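Local coordinates for protein putative SnoaL-like polyketide cyclase (Shewanella denitrificans, PDB 3LZA) that is of unproven function but, as a SnoaL-like member of the NTF2 clan, may act as a polyketide cyclase or a related lyase, at residues 37-42 against 124-129; 78-83 against 110-115; 88-93 against 100-105; 104-109 against 135-140. All blocks are in the same frame, centred on the assembly; numbering follows the deposited sequence.

Interaction 1: residues 37-42 against 124-129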
# COMPACT_ATOMS: atom_id res chain seq x y z
N VAL A 37 -11.72 0.46 -12.27
CA VAL A 37 -12.06 1.01 -10.97
C VAL A 37 -10.91 1.83 -10.44
O VAL A 37 -9.78 1.37 -10.43
CB VAL A 37 -12.45 -0.13 -9.97
CG1 VAL A 37 -12.75 0.43 -8.59
CG2 VAL A 37 -13.68 -0.96 -10.53
N PHE A 38 -11.23 3.08 -10.04
CA PHE A 38 -10.33 4.03 -9.36
C PHE A 38 -10.86 4.16 -7.95
O PHE A 38 -11.84 4.83 -7.73
CB PHE A 38 -10.34 5.41 -10.07
CG PHE A 38 -9.22 6.33 -9.69
CD1 PHE A 38 -8.92 6.59 -8.37
CD2 PHE A 38 -8.44 6.95 -10.68
CE1 PHE A 38 -7.86 7.45 -8.02
CE2 PHE A 38 -7.38 7.82 -10.33
CZ PHE A 38 -7.09 8.04 -9.01
N TYR A 39 -10.17 3.50 -7.01
CA TYR A 39 -10.57 3.35 -5.65
C TYR A 39 -9.60 4.07 -4.71
O TYR A 39 -8.44 3.70 -4.61
CB TYR A 39 -10.61 1.85 -5.30
CG TYR A 39 -11.08 1.45 -3.91
CD1 TYR A 39 -11.99 2.21 -3.18
CD2 TYR A 39 -10.64 0.27 -3.36
CE1 TYR A 39 -12.43 1.78 -1.94
CE2 TYR A 39 -11.05 -0.15 -2.11
CZ TYR A 39 -11.93 0.62 -1.40
OH TYR A 39 -12.37 0.17 -0.20
N ASP A 40 -10.08 5.06 -3.97
CA ASP A 40 -9.29 5.61 -2.89
C ASP A 40 -9.80 4.95 -1.61
O ASP A 40 -10.86 5.35 -1.09
CB ASP A 40 -9.42 7.12 -2.79
CG ASP A 40 -8.46 7.70 -1.76
OD1 ASP A 40 -8.39 7.15 -0.64
OD2 ASP A 40 -7.77 8.68 -2.07
N LYS A 41 -9.02 3.99 -1.08
CA LYS A 41 -9.46 3.22 0.07
C LYS A 41 -9.51 4.07 1.29
O LYS A 41 -10.41 3.92 2.11
CB LYS A 41 -8.56 2.00 0.34
CG LYS A 41 -9.17 1.02 1.38
CD LYS A 41 -8.28 -0.20 1.56
CE LYS A 41 -8.79 -1.27 2.59
NZ LYS A 41 -8.04 -2.61 2.34
N THR A 42 -8.53 4.97 1.42
CA THR A 42 -8.53 5.88 2.56
C THR A 42 -9.72 6.85 2.61
O THR A 42 -10.22 7.15 3.71
CB THR A 42 -7.15 6.65 2.66
OG1 THR A 42 -6.60 6.88 1.35
CG2 THR A 42 -6.18 5.84 3.50
N GLU A 124 -7.87 -2.16 -11.86
CA GLU A 124 -8.09 -1.42 -10.59
C GLU A 124 -6.85 -0.61 -10.21
O GLU A 124 -5.73 -1.14 -10.27
CB GLU A 124 -8.39 -2.39 -9.46
CG GLU A 124 -8.80 -1.70 -8.11
CD GLU A 124 -9.08 -2.64 -6.93
OE1 GLU A 124 -8.63 -3.81 -6.92
OE2 GLU A 124 -9.74 -2.17 -5.98
N GLN A 125 -7.08 0.63 -9.81
CA GLN A 125 -6.12 1.48 -9.13
C GLN A 125 -6.60 1.60 -7.68
O GLN A 125 -7.79 1.85 -7.46
CB GLN A 125 -6.05 2.89 -9.74
CG GLN A 125 -5.17 3.83 -8.93
CD GLN A 125 -4.88 5.19 -9.58
OE1 GLN A 125 -5.17 5.40 -10.74
NE2 GLN A 125 -4.26 6.10 -8.81
N VAL A 126 -5.69 1.42 -6.73
CA VAL A 126 -6.00 1.62 -5.32
C VAL A 126 -5.04 2.65 -4.73
O VAL A 126 -3.82 2.50 -4.79
CB VAL A 126 -6.02 0.36 -4.46
CG1 VAL A 126 -6.57 0.76 -3.04
CG2 VAL A 126 -6.94 -0.72 -5.08
N ASP A 127 -5.62 3.72 -4.18
CA ASP A 127 -4.84 4.75 -3.51
C ASP A 127 -5.02 4.64 -2.03
O ASP A 127 -6.13 4.44 -1.55
CB ASP A 127 -5.24 6.17 -3.95
CG ASP A 127 -4.72 6.56 -5.30
OD1 ASP A 127 -3.91 5.82 -5.94
OD2 ASP A 127 -5.16 7.64 -5.74
N LEU A 128 -3.90 4.76 -1.30
CA LEU A 128 -3.94 4.92 0.15
C LEU A 128 -3.19 6.24 0.44
O LEU A 128 -1.99 6.32 0.25
CB LEU A 128 -3.24 3.73 0.86
CG LEU A 128 -3.82 2.31 0.72
CD1 LEU A 128 -2.79 1.22 0.99
CD2 LEU A 128 -5.00 2.18 1.68
N MSE A 129 -3.91 7.29 0.86
CA MSE A 129 -3.34 8.62 0.97
C MSE A 129 -3.32 9.05 2.41
O MSE A 129 -4.26 8.77 3.18
CB MSE A 129 -4.14 9.62 0.16
CG MSE A 129 -4.34 9.30 -1.29
SE MSE A 129 -2.65 9.59 -2.24
CE MSE A 129 -2.43 11.41 -1.85
O HOH W 1 -6.73 9.18 -4.71
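Phe38 lays its ring against the side-chain amide of Gln125, whose CD sits 3.6 Å above the ring plane and offset toward the rim; OE1 of Gln125 comes to 3.3 Å from CE2 of Phe38. Ring and amide run alongside each other, their planes 35° apart. The amide is fixed at both ends: its NE2 donates to Asp127 OD1 on the syn side, at 2.9 Å, and its OE1 is bonded to the hydroxyl of Tyr16. Thr111 OG1 also meets Asp127 OD1, so two partners grip that oxygen. A water donates to Asp40 OD2 and lies so close to Asp127 OD2 that a second bond there is doubtful; the two OD2 atoms are 4.6 Å apart, and Asp40 OD2 is also bonded to Tyr131 OH. The strands 37-40 and 124-129 are parallel neighbours in the strongly curved mixed sheet of the NTF2-like cone, and these buried polar groups lie on its helix-covered, concave face, where relatives of this family have their pocket. On the other face Tyr39, with its CG anti to the backbone N (chi1 -177°), runs beside Glu124 and Val126. The ladder of backbone bonds includes Asp127 N to Tyr39 O, 2.9 Å. Past the strand end Thr42 takes over: its OG1 accepts from Met129 N at 2.8 Å, almost straight at 174°, and donates to Asp40 OD1.

Interaction 2: residues 78-83 against 110-115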
# COMPACT_ATOMS: atom_id res chain seq x y z
N GLY A 78 3.84 -9.80 -11.25
CA GLY A 78 3.02 -9.82 -12.47
C GLY A 78 2.44 -8.42 -12.73
O GLY A 78 3.15 -7.40 -12.63
N PRO A 79 1.14 -8.36 -13.08
CA PRO A 79 0.52 -7.09 -13.49
C PRO A 79 0.11 -6.17 -12.35
O PRO A 79 -0.44 -5.09 -12.62
CB PRO A 79 -0.71 -7.55 -14.28
CG PRO A 79 -1.01 -8.89 -13.81
CD PRO A 79 0.23 -9.50 -13.24
N LEU A 80 0.40 -6.57 -11.11
CA LEU A 80 0.19 -5.70 -9.94
C LEU A 80 1.42 -4.88 -9.65
O LEU A 80 2.44 -5.45 -9.26
CB LEU A 80 -0.16 -6.52 -8.69
CG LEU A 80 -0.46 -5.77 -7.40
CD1 LEU A 80 -1.74 -4.94 -7.54
CD2 LEU A 80 -0.54 -6.75 -6.21
N VAL A 81 1.28 -3.55 -9.72
CA VAL A 81 2.43 -2.70 -9.59
C VAL A 81 2.18 -1.86 -8.35
O VAL A 81 1.09 -1.34 -8.14
CB VAL A 81 2.69 -1.81 -10.87
CG1 VAL A 81 3.95 -0.90 -10.69
CG2 VAL A 81 2.89 -2.67 -12.13
N VAL A 82 3.22 -1.71 -7.53
CA VAL A 82 3.07 -0.96 -6.26
C VAL A 82 4.05 0.20 -6.25
O VAL A 82 5.23 0.02 -6.51
CB VAL A 82 3.38 -1.89 -5.01
CG1 VAL A 82 3.23 -1.12 -3.68
CG2 VAL A 82 2.47 -3.07 -5.00
N MSE A 83 3.56 1.37 -5.88
CA MSE A 83 4.36 2.59 -5.93
C MSE A 83 4.23 3.36 -4.62
O MSE A 83 3.14 3.64 -4.18
CB MSE A 83 3.86 3.43 -7.12
CG MSE A 83 4.19 2.79 -8.44
SE MSE A 83 3.29 3.67 -9.90
CE MSE A 83 1.57 3.11 -9.49
N VAL A 110 0.51 5.59 -1.00
CA VAL A 110 0.82 4.32 -1.73
C VAL A 110 -0.26 4.08 -2.78
O VAL A 110 -1.43 4.08 -2.44
CB VAL A 110 0.94 3.12 -0.75
CG1 VAL A 110 1.21 1.82 -1.46
CG2 VAL A 110 2.12 3.38 0.22
N THR A 111 0.14 3.86 -4.03
CA THR A 111 -0.77 3.59 -5.15
C THR A 111 -0.46 2.19 -5.74
O THR A 111 0.71 1.89 -6.06
CB THR A 111 -0.64 4.76 -6.24
OG1 THR A 111 -1.10 5.97 -5.63
CG2 THR A 111 -1.47 4.48 -7.49
N THR A 112 -1.47 1.33 -5.89
CA THR A 112 -1.33 0.11 -6.70
C THR A 112 -2.11 0.23 -8.00
O THR A 112 -3.18 0.84 -8.03
CB THR A 112 -1.77 -1.19 -5.92
OG1 THR A 112 -3.19 -1.20 -5.72
CG2 THR A 112 -1.08 -1.22 -4.54
N LEU A 113 -1.54 -0.33 -9.07
CA LEU A 113 -2.16 -0.45 -10.35
C LEU A 113 -2.15 -1.91 -10.75
O LEU A 113 -1.13 -2.57 -10.68
CB LEU A 113 -1.45 0.45 -11.37
CG LEU A 113 -1.35 1.95 -11.07
CD1 LEU A 113 -0.43 2.66 -12.09
CD2 LEU A 113 -2.72 2.64 -11.07
N LYS A 114 -3.31 -2.43 -11.14
CA LYS A 114 -3.41 -3.76 -11.66
C LYS A 114 -3.95 -3.70 -13.08
O LYS A 114 -5.11 -3.31 -13.29
CB LYS A 114 -4.30 -4.64 -10.76
CG LYS A 114 -4.49 -6.06 -11.32
CD LYS A 114 -5.22 -6.96 -10.35
CE LYS A 114 -6.63 -6.52 -10.11
NZ LYS A 114 -7.38 -7.57 -9.32
N PHE A 115 -3.11 -4.10 -14.04
CA PHE A 115 -3.46 -4.12 -15.45
C PHE A 115 -3.86 -5.52 -15.88
O PHE A 115 -3.46 -6.50 -15.25
CB PHE A 115 -2.27 -3.66 -16.29
CG PHE A 115 -1.83 -2.27 -15.97
CD1 PHE A 115 -2.45 -1.17 -16.58
CD2 PHE A 115 -0.84 -2.04 -15.04
CE1 PHE A 115 -2.08 0.13 -16.25
CE2 PHE A 115 -0.47 -0.73 -14.71
CZ PHE A 115 -1.09 0.34 -15.32
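A chi1 of -69° sets CG of Met83 (selenomethionine) beside its backbone N, and a turn at chi3 (-70°) then swings the terminal methyl back across the neighbouring strand. Leu113 points to the same face, its chi1 of -57° turning CG beside the backbone N, and the two side chains cross obliquely. The methyl CE of Met83 packs on the end of Leu113 and on CG2 of Thr111, 3.9 Å away; its modelled spacing of 3.3 Å from CD1 of Leu113 is unusually short and doubtful in detail. This face is covered by helix 8-21, whose Ala13 packs on Val81 and Leu113 and whose Ile17 packs on Met83. The hydroxyl of Thr111 is bonded to Tyr87 OH. The other face is lined by Leu80, Val82 and Thr112. Here CG2 of Val82 runs alongside CG2 of Thr112, 4.0 Å away, while CD1 of Leu80 touches CB of Thr112 and CB of Lys114. The second subunit packs on this side, with its Lys41 on Leu80 and its Leu128 on Thr112. Val81 and Leu113 form a hydrogen-bonded pair, Val81 N to Leu113 O at 2.8 Å; Met83 and Thr111 form the next, Met83 N to Thr111 O at 2.9 Å. Just before strand 80-93, Pro79 O accepts from Phe115 N at 3.2 Å, the donor coming from above the carbonyl plane. Alternate pairs turn their side chains to the helix and to the second subunit, an antiparallel hairpin of the curved sheet typical of dimeric NTF2-like proteins.

Interaction 3: residues 88-93 against 100-105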
# COMPACT_ATOMS: atom_id res chain seq x y z
N HIS A 88 2.74 15.71 -4.82
CA HIS A 88 2.72 17.15 -4.56
C HIS A 88 1.70 17.82 -5.49
O HIS A 88 1.53 17.46 -6.67
CB HIS A 88 4.10 17.75 -4.70
CG HIS A 88 4.08 19.24 -4.76
ND1 HIS A 88 3.90 19.93 -5.93
CD2 HIS A 88 4.08 20.16 -3.77
CE1 HIS A 88 3.87 21.23 -5.67
NE2 HIS A 88 3.98 21.38 -4.37
N LEU A 89 0.93 18.75 -4.93
CA LEU A 89 -0.05 19.47 -5.67
C LEU A 89 0.06 20.97 -5.34
O LEU A 89 0.18 21.39 -4.15
CB LEU A 89 -1.46 18.92 -5.43
CG LEU A 89 -2.52 19.53 -6.34
CD1 LEU A 89 -3.67 18.52 -6.59
CD2 LEU A 89 -3.07 20.90 -5.82
N ARG A 90 0.08 21.80 -6.38
CA ARG A 90 0.02 23.26 -6.21
C ARG A 90 -1.09 23.82 -7.04
O ARG A 90 -1.16 23.55 -8.22
CB ARG A 90 1.33 23.92 -6.59
CG ARG A 90 1.38 25.44 -6.30
CD ARG A 90 2.70 26.07 -6.74
NE ARG A 90 2.72 27.51 -6.44
CZ ARG A 90 2.84 28.04 -5.22
NH1 ARG A 90 2.98 27.28 -4.14
NH2 ARG A 90 2.85 29.35 -5.08
N GLY A 91 -2.01 24.58 -6.42
CA GLY A 91 -3.10 25.15 -7.17
C GLY A 91 -4.05 26.05 -6.39
O GLY A 91 -3.93 26.19 -5.17
N PRO A 92 -5.00 26.68 -7.10
CA PRO A 92 -6.05 27.43 -6.40
C PRO A 92 -6.70 26.58 -5.31
O PRO A 92 -6.90 25.35 -5.49
CB PRO A 92 -7.02 27.77 -7.52
CG PRO A 92 -6.16 27.79 -8.74
CD PRO A 92 -5.20 26.70 -8.55
N GLY A 93 -7.03 27.23 -4.19
CA GLY A 93 -7.36 26.51 -2.97
C GLY A 93 -8.84 26.38 -2.66
O GLY A 93 -9.21 25.71 -1.67
N GLY A 100 -8.97 32.17 -2.58
CA GLY A 100 -8.16 33.38 -2.68
C GLY A 100 -6.68 33.11 -2.46
O GLY A 100 -5.90 34.07 -2.34
N LYS A 101 -6.30 31.83 -2.41
CA LYS A 101 -4.93 31.39 -2.11
C LYS A 101 -4.52 30.27 -3.06
O LYS A 101 -5.36 29.54 -3.55
CB LYS A 101 -4.82 30.84 -0.68
CG LYS A 101 -5.12 31.83 0.44
CD LYS A 101 -5.20 31.10 1.80
CE LYS A 101 -5.18 32.09 2.98
NZ LYS A 101 -5.90 31.56 4.19
N ILE A 102 -3.21 30.18 -3.29
CA ILE A 102 -2.61 29.08 -4.00
C ILE A 102 -2.06 28.16 -2.90
O ILE A 102 -1.17 28.57 -2.12
CB ILE A 102 -1.45 29.56 -4.90
CG1 ILE A 102 -1.95 30.62 -5.90
CG2 ILE A 102 -0.77 28.33 -5.60
CD1 ILE A 102 -2.92 29.99 -6.98
N ILE A 103 -2.59 26.96 -2.80
CA ILE A 103 -2.16 26.02 -1.77
C ILE A 103 -1.03 25.18 -2.32
O ILE A 103 -0.87 25.08 -3.53
CB ILE A 103 -3.30 25.15 -1.17
CG1 ILE A 103 -4.09 24.38 -2.20
CG2 ILE A 103 -4.27 26.03 -0.40
CD1 ILE A 103 -3.40 23.11 -2.71
N ASP A 104 -0.23 24.62 -1.43
CA ASP A 104 0.88 23.76 -1.84
C ASP A 104 0.99 22.61 -0.82
O ASP A 104 1.23 22.85 0.38
CB ASP A 104 2.16 24.63 -1.86
CG ASP A 104 3.31 24.01 -2.71
OD1 ASP A 104 3.96 23.05 -2.24
OD2 ASP A 104 3.62 24.52 -3.81
N ILE A 105 0.85 21.37 -1.27
CA ILE A 105 0.78 20.23 -0.34
C ILE A 105 1.62 19.08 -0.87
O ILE A 105 1.85 18.96 -2.07
CB ILE A 105 -0.67 19.76 -0.09
CG1 ILE A 105 -1.39 19.47 -1.42
CG2 ILE A 105 -1.41 20.77 0.79
CD1 ILE A 105 -2.91 19.14 -1.35
O HOH W 2 1.38 30.05 -2.53
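Asp104 is held by two basic side chains of the opposing strand, one at each carboxylate oxygen. In one of its two modelled conformers, His88 donates from NE2 to OD1 at 2.7 Å, with the oxygen in the imidazole plane but the nitrogen 49° above the carboxylate plane. NH1 of Arg90 forms a salt bridge to OD2 at 2.9 Å, arriving on the anti side, with guanidinium and carboxylate planes 53° apart. An arginine chain extended from CG to NE carries the group past Ile102, whose CG2 lies 3.5 Å above the guanidinium plane, over its centre. The pairs belong to the distal part of the antiparallel hairpin 80-93 and 102-115, near its turn, in the long curved sheet of the NTF2-like fold. A leucine in place of Arg90 would probably leave Asp104 OD2 without its charged mate and strip Ile102 CG2 of its flat cover. On the reverse face, helix 131-139 and Phe96 cover Ile103 and Ile105; there CD2 of Leu89 meets CD1 of Ile103 at 3.8 Å. Between the faces, Gly91 and Ile103 form a hydrogen-bonded pair, Ile103 N to Gly91 O at 2.8 Å. Beyond it Gly93 N makes a weak bond to Lys101 O.

Interaction 4: residues 104-109 against 135-140; sequences DIAIPG and SDQLQS
Gln137 brings its amide up to the backbone of Ala106 and pairs with it twice, while on its flank the same amide is met only weakly by a water. On the close side, OE1 of Gln137 accepts from Ala106 N at 2.8 Å, in the amide carbonyl plane and on a lone pair; NE2 donates to Ala106 O, also at 2.8 Å, with that oxygen near the amide plane. Two bonds to one residue fix the rotation of the amide and satisfy both the N-H and the C=O of Ala106. The chain is extended beyond CG (chi2 170°), which lets it span the gap between the helix and the strand, whose axes approach to 8.4 Å. OE1 also lies 3.0 Å from CA of Ile105. Next to it, CG2 of Ile105 packs on CD2 of Leu138 at 3.9 Å, the apolar part of the contact, continued by Met134 and Phe96. On the looser side the water donates to Asp104 O at 2.8 Å and only weakly to Gln137 OE1. Were Gln137 shortened to an alanine, both polar backbone atoms of Ala106 would probably lose these mates and the helix end could drift from the strand. Helix segment 135-139 runs nearly antiparallel to strand 104-109, at 164°; it belongs to 131-139, the C-terminal helix of this chain, laid on the curved sheet of its NTF2-like fold.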
# COMPACT_ATOMS: atom_id res chain seq x y z
N ASP A 104 -0.23 24.62 -1.43
CA ASP A 104 0.88 23.76 -1.84
C ASP A 104 0.99 22.61 -0.82
O ASP A 104 1.23 22.85 0.38
CB ASP A 104 2.16 24.63 -1.86
CG ASP A 104 3.31 24.01 -2.71
OD1 ASP A 104 3.96 23.05 -2.24
OD2 ASP A 104 3.62 24.52 -3.81
N ILE A 105 0.85 21.37 -1.27
CA ILE A 105 0.78 20.23 -0.34
C ILE A 105 1.62 19.08 -0.87
O ILE A 105 1.85 18.96 -2.07
CB ILE A 105 -0.67 19.76 -0.09
CG1 ILE A 105 -1.39 19.47 -1.42
CG2 ILE A 105 -1.41 20.77 0.79
CD1 ILE A 105 -2.91 19.14 -1.35
N ALA A 106 2.13 18.26 0.06
CA ALA A 106 2.98 17.10 -0.28
C ALA A 106 2.42 15.99 0.57
O ALA A 106 2.62 16.01 1.78
CB ALA A 106 4.45 17.36 0.06
N ILE A 107 1.70 15.07 -0.09
CA ILE A 107 0.89 14.02 0.54
C ILE A 107 1.54 12.64 0.41
O ILE A 107 1.61 12.11 -0.69
CB ILE A 107 -0.52 13.92 -0.14
CG1 ILE A 107 -1.17 15.29 -0.35
CG2 ILE A 107 -1.48 13.04 0.68
CD1 ILE A 107 -2.58 15.20 -0.86
N PRO A 108 1.97 12.03 1.53
CA PRO A 108 2.48 10.65 1.40
C PRO A 108 1.39 9.74 0.89
O PRO A 108 0.24 9.87 1.28
CB PRO A 108 2.76 10.27 2.84
CG PRO A 108 3.20 11.59 3.44
CD PRO A 108 2.26 12.58 2.86
N GLY A 109 1.73 8.79 0.05
CA GLY A 109 0.74 7.87 -0.36
C GLY A 109 1.34 6.61 -0.97
O GLY A 109 2.53 6.55 -1.31
N SER A 135 -4.25 17.61 5.80
CA SER A 135 -5.00 18.49 6.67
C SER A 135 -4.08 19.36 7.49
O SER A 135 -4.33 20.55 7.60
CB SER A 135 -5.89 17.70 7.63
OG SER A 135 -6.72 18.58 8.36
N ASP A 136 -3.03 18.76 8.08
CA ASP A 136 -2.07 19.52 8.88
C ASP A 136 -1.43 20.66 8.06
O ASP A 136 -1.24 21.78 8.54
CB ASP A 136 -0.93 18.60 9.39
CG ASP A 136 -1.38 17.59 10.46
OD1 ASP A 136 -2.42 17.78 11.15
OD2 ASP A 136 -0.65 16.59 10.63
N GLN A 137 -1.01 20.34 6.86
CA GLN A 137 -0.41 21.34 5.95
C GLN A 137 -1.40 22.45 5.57
O GLN A 137 -1.07 23.65 5.66
CB GLN A 137 0.14 20.65 4.68
CG GLN A 137 1.45 19.86 4.84
CD GLN A 137 1.80 19.04 3.62
OE1 GLN A 137 1.48 19.43 2.51
NE2 GLN A 137 2.46 17.88 3.82
N LEU A 138 -2.60 22.08 5.17
CA LEU A 138 -3.65 23.07 4.88
C LEU A 138 -4.03 23.98 6.06
O LEU A 138 -4.32 25.16 5.84
CB LEU A 138 -4.89 22.40 4.27
CG LEU A 138 -4.78 21.82 2.87
CD1 LEU A 138 -6.01 21.08 2.47
CD2 LEU A 138 -4.52 22.94 1.84
N GLN A 139 -4.01 23.47 7.31
CA GLN A 139 -4.31 24.32 8.49
C GLN A 139 -3.34 25.49 8.64
O GLN A 139 -3.72 26.53 9.17
CB GLN A 139 -4.30 23.51 9.79
CG GLN A 139 -5.47 22.59 9.97
CD GLN A 139 -5.29 21.63 11.14
OE1 GLN A 139 -4.76 22.00 12.19
NE2 GLN A 139 -5.71 20.38 10.95
N SER A 140 -2.09 25.31 8.22
CA SER A 140 -1.06 26.36 8.27
C SER A 140 -1.12 27.35 7.09
O SER A 140 -0.44 28.39 7.11
CB SER A 140 0.35 25.75 8.36
OG SER A 140 0.78 25.05 7.17
O HOH W 3 3.13 22.30 2.43

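All four contacts involve the one curved sheet. Interactions 2 and 3 join the same hairpin, 80-93 with 102-115, at places on opposite sides of the chain's centre, about 28 Å apart between centres: interaction 2 is buried and also faces the second subunit, interaction 3 is partly buried and sets a salt bridge on its outer face. Interaction 1 is partly buried and parallel, with polar groups on its inner side; it touches interaction 2 through Asp127 OD1 and Thr111 OG1. Interaction 4 shares Asp104 and Ile105 with interaction 3 but holds a helix to the strand mainly by a side-chain amide, and meets interaction 1 where Met129 packs on Ile107.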